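Local coordinates for protein ferredoxin-thioredoxin reductase subunit A2, chloroplastic (Arabidopsis thaliana, PDB 7C2B) that probably serves as the variable subunit of ferredoxin-thioredoxin reductase, which passes electrons from reduced ferredoxin to thioredoxins, at residues P53-M58 / V96-H101. Numbering follows the deposited sequence.
With NO3 (nitrate ion), chain J.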
ATOM      1  N   PRO B  53     -14.241 -20.769  -1.905  1.00 30.70           N
ATOM      2  CA  PRO B  53     -13.054 -20.131  -2.490  1.00 32.72           C
ATOM      3  C   PRO B  53     -13.275 -18.714  -3.000  1.00 31.59           C
ATOM      4  O   PRO B  53     -12.347 -17.904  -2.927  1.00 27.64           O
ATOM      5  CB  PRO B  53     -12.688 -21.086  -3.629  1.00 32.66           C
ATOM      6  CG  PRO B  53     -13.131 -22.428  -3.110  1.00 37.59           C
ATOM      7  CD  PRO B  53     -14.420 -22.150  -2.385  1.00 34.91           C
ATOM      8  N   GLU B  54     -14.458 -18.388  -3.517  1.00 28.80           N
ATOM      9  CA  GLU B  54     -14.671 -17.078  -4.126  1.00 30.73           C
ATOM     10  C   GLU B  54     -16.132 -16.704  -3.964  1.00 29.89           C
ATOM     11  O   GLU B  54     -17.013 -17.507  -4.276  1.00 28.26           O
ATOM     12  CB  GLU B  54     -14.279 -17.077  -5.609  1.00 28.42           C
ATOM     13  CG  GLU B  54     -14.236 -15.675  -6.235  1.00 32.68           C
ATOM     14  CD  GLU B  54     -14.046 -15.685  -7.757  1.00 40.65           C
ATOM     15  OE1 GLU B  54     -13.171 -16.422  -8.255  1.00 47.31           O
ATOM     16  OE2 GLU B  54     -14.767 -14.943  -8.460  1.00 48.99           O
ATOM     17  N   VAL B  55     -16.380 -15.501  -3.452  1.00 24.43           N
ATOM     18  CA  VAL B  55     -17.731 -14.991  -3.270  1.00 24.12           C
ATOM     19  C   VAL B  55     -17.817 -13.634  -3.949  1.00 25.20           C
ATOM     20  O   VAL B  55     -16.969 -12.767  -3.718  1.00 24.76           O
ATOM     21  CB  VAL B  55     -18.108 -14.873  -1.781  1.00 24.59           C
ATOM     22  CG1 VAL B  55     -19.495 -14.278  -1.624  1.00 27.99           C
ATOM     23  CG2 VAL B  55     -18.036 -16.228  -1.113  1.00 28.68           C
ATOM     24  N   GLU B  56     -18.833 -13.455  -4.789  1.00 25.74           N
ATOM     25  CA  GLU B  56     -19.127 -12.158  -5.387  1.00 25.08           C
ATOM     26  C   GLU B  56     -20.097 -11.421  -4.471  1.00 24.13           C
ATOM     27  O   GLU B  56     -21.194 -11.917  -4.194  1.00 24.36           O
ATOM     28  CB  GLU B  56     -19.721 -12.313  -6.788  1.00 23.04           C
ATOM     29  CG  GLU B  56     -20.291 -10.992  -7.365  1.00 25.44           C
ATOM     30  CD  GLU B  56     -19.240  -9.903  -7.542  1.00 26.22           C
ATOM     31  OE1 GLU B  56     -18.292 -10.095  -8.338  1.00 28.80           O
ATOM     32  OE2 GLU B  56     -19.359  -8.844  -6.888  1.00 26.69           O
ATOM     33  N   LEU B  57     -19.694 -10.244  -3.997  1.00 21.67           N
ATOM     34  CA  LEU B  57     -20.491  -9.556  -2.988  1.00 24.56           C
ATOM     35  C   LEU B  57     -21.525  -8.603  -3.571  1.00 25.41           C
ATOM     36  O   LEU B  57     -22.424  -8.176  -2.839  1.00 23.93           O
ATOM     37  CB  LEU B  57     -19.589  -8.769  -2.038  1.00 22.10           C
ATOM     38  CG  LEU B  57     -18.753  -9.651  -1.106  1.00 26.27           C
ATOM     39  CD1 LEU B  57     -18.030  -8.797  -0.086  1.00 28.58           C
ATOM     40  CD2 LEU B  57     -19.641 -10.686  -0.412  1.00 25.48           C
ATOM     41  N   MET B  58     -21.421  -8.247  -4.847  1.00 23.88           N
ATOM     42  CA  MET B  58     -22.308  -7.211  -5.371  1.00 23.74           C
ATOM     43  C   MET B  58     -23.762  -7.625  -5.211  1.00 24.91           C
ATOM     44  O   MET B  58     -24.150  -8.742  -5.571  1.00 25.74           O
ATOM     45  CB  MET B  58     -22.014  -6.926  -6.839  1.00 24.73           C
ATOM     46  CG  MET B  58     -22.948  -5.846  -7.387  1.00 28.78           C
ATOM     47  SD  MET B  58     -22.312  -5.189  -8.906  1.00 29.61           S
ATOM     48  CE  MET B  58     -23.481  -3.843  -9.184  1.00 31.85           C
ATOM     49  N   VAL B  96     -23.910 -19.309   5.989  1.00 40.15           N
ATOM     50  CA  VAL B  96     -22.510 -19.111   6.351  1.00 33.79           C
ATOM     51  C   VAL B  96     -22.310 -17.633   6.661  1.00 33.41           C
ATOM     52  O   VAL B  96     -22.510 -16.778   5.792  1.00 34.45           O
ATOM     53  CB  VAL B  96     -21.559 -19.585   5.241  1.00 37.81           C
ATOM     54  CG1 VAL B  96     -20.117 -19.212   5.563  1.00 31.81           C
ATOM     55  CG2 VAL B  96     -21.688 -21.087   5.064  1.00 41.63           C
ATOM     56  N   LYS B  97     -21.931 -17.339   7.899  1.00 33.46           N
ATOM     57  CA  LYS B  97     -21.731 -15.970   8.348  1.00 30.88           C
ATOM     58  C   LYS B  97     -20.274 -15.580   8.171  1.00 29.52           C
ATOM     59  O   LYS B  97     -19.374 -16.371   8.468  1.00 28.30           O
ATOM     60  CB  LYS B  97     -22.136 -15.838   9.816  1.00 31.91           C
ATOM     61  CG  LYS B  97     -21.827 -14.496  10.439  1.00 33.48           C
ATOM     62  CD  LYS B  97     -22.827 -14.180  11.540  1.00 39.75           C
ATOM     63  CE  LYS B  97     -22.597 -15.010  12.777  1.00 40.12           C
ATOM     64  NZ  LYS B  97     -23.516 -14.586  13.885  1.00 46.27           N
ATOM     65  N   PHE B  98     -20.042 -14.364   7.672  1.00 24.20           N
ATOM     66  CA  PHE B  98     -18.680 -13.879   7.504  1.00 22.18           C
ATOM     67  C   PHE B  98     -18.672 -12.362   7.554  1.00 23.75           C
ATOM     68  O   PHE B  98     -19.715 -11.708   7.503  1.00 25.86           O
ATOM     69  CB  PHE B  98     -18.042 -14.377   6.191  1.00 24.81           C
ATOM     70  CG  PHE B  98     -18.717 -13.871   4.934  1.00 23.72           C
ATOM     71  CD1 PHE B  98     -19.815 -14.533   4.406  1.00 25.99           C
ATOM     72  CD2 PHE B  98     -18.232 -12.748   4.263  1.00 22.39           C
ATOM     73  CE1 PHE B  98     -20.437 -14.084   3.246  1.00 25.65           C
ATOM     74  CE2 PHE B  98     -18.851 -12.290   3.107  1.00 24.15           C
ATOM     75  CZ  PHE B  98     -19.950 -12.966   2.591  1.00 25.31           C
ATOM     76  N   PHE B  99     -17.469 -11.813   7.661  1.00 22.43           N
ATOM     77  CA  PHE B  99     -17.250 -10.378   7.649  1.00 23.46           C
ATOM     78  C   PHE B  99     -16.401 -10.011   6.445  1.00 27.15           C
ATOM     79  O   PHE B  99     -15.576 -10.806   5.983  1.00 25.59           O
ATOM     80  CB  PHE B  99     -16.558  -9.916   8.939  1.00 25.61           C
ATOM     81  CG  PHE B  99     -17.280 -10.345  10.186  1.00 31.03           C
ATOM     82  CD1 PHE B  99     -18.399  -9.648  10.629  1.00 30.06           C
ATOM     83  CD2 PHE B  99     -16.861 -11.458  10.897  1.00 31.36           C
ATOM     84  CE1 PHE B  99     -19.078 -10.045  11.767  1.00 31.73           C
ATOM     85  CE2 PHE B  99     -17.544 -11.870  12.040  1.00 35.37           C
ATOM     86  CZ  PHE B  99     -18.654 -11.160  12.474  1.00 32.38           C
ATOM     87  N   THR B 100     -16.622  -8.803   5.936  1.00 21.46           N
ATOM     88  CA  THR B 100     -15.821  -8.241   4.862  1.00 20.84           C
ATOM     89  C   THR B 100     -15.621  -6.765   5.172  1.00 21.14           C
ATOM     90  O   THR B 100     -16.551  -6.094   5.625  1.00 21.42           O
ATOM     91  CB  THR B 100     -16.494  -8.416   3.483  1.00 20.88           C
ATOM     92  OG1 THR B 100     -16.499  -9.804   3.110  1.00 26.83           O
ATOM     93  CG2 THR B 100     -15.752  -7.628   2.416  1.00 25.80           C
ATOM     94  N   HIS B 101     -14.408  -6.270   4.951  1.00 19.18           N
ATOM     95  CA  HIS B 101     -14.105  -4.854   5.131  1.00 19.55           C
ATOM     96  C   HIS B 101     -14.421  -4.077   3.858  1.00 20.73           C
ATOM     97  O   HIS B 101     -13.996  -4.470   2.764  1.00 18.54           O
ATOM     98  CB  HIS B 101     -12.634  -4.684   5.508  1.00 19.12           C
ATOM     99  CG  HIS B 101     -12.315  -5.121   6.903  1.00 19.84           C
ATOM    100  ND1 HIS B 101     -12.075  -6.439   7.245  1.00 20.44           N
ATOM    101  CD2 HIS B 101     -12.172  -4.404   8.042  1.00 24.90           C
ATOM    102  CE1 HIS B 101     -11.803  -6.510   8.535  1.00 23.67           C
ATOM    103  NE2 HIS B 101     -11.860  -5.290   9.042  1.00 23.67           N
TER
HETATM  104  N   NO3 J 207      -9.056  -5.103  10.916  1.00 37.98           N
HETATM  105  O1  NO3 J 207      -7.803  -4.902  10.942  1.00 35.63           O
HETATM  106  O2  NO3 J 207      -9.506  -6.292  10.912  1.00 44.82           O
HETATM  107  O3  NO3 J 207      -9.852  -4.119  10.895  1.00 35.28           O
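Glu56 OE2 is gripped by two backbone amides: that of Met58, whose N lies 3.0 Å from Glu56 OE2 at an N-H...O angle of 158° and meets the anti lone pair, and that of Leu44. Both bonds tie the end of strand 55-56, one to Leu44 and one to the residue two places on. Next to it Leu57 points toward strand 94-102, an outermost strand of the five-stranded antiparallel sheet. Leu57 divides its two methyls between neighbours on that strand. Its CD2 comes in at the edge of the Phe98 ring, near the ring plane, 3.8 Å from Phe98 CZ, while CD1 meets Thr100 tip to tip, 3.6 Å from Thr100 CG2. Val55 adds a looser, oblique touch, its CG1 4.4 Å from Phe98 CZ. The Phe98 ring also meets Phe86. On the far side of the strand, His101 NE2 makes a weak, bent bond to O3 of a nitrate, probably from the crystallisation liquor, at 3.0 Å, and ND1 bonds an acidic side chain of another protein's chain. A leucine in place of His101 would probably leave that acidic group without its imidazole mate. With all four touching residues buried and mainly apolar groups meeting, the small 45-46/55-56 hairpin packs on the edge strand of this SH3-like subunit, a His48 to Phe99 O hydrogen bond beside them, while His101 makes polar contacts with the other protein's chain.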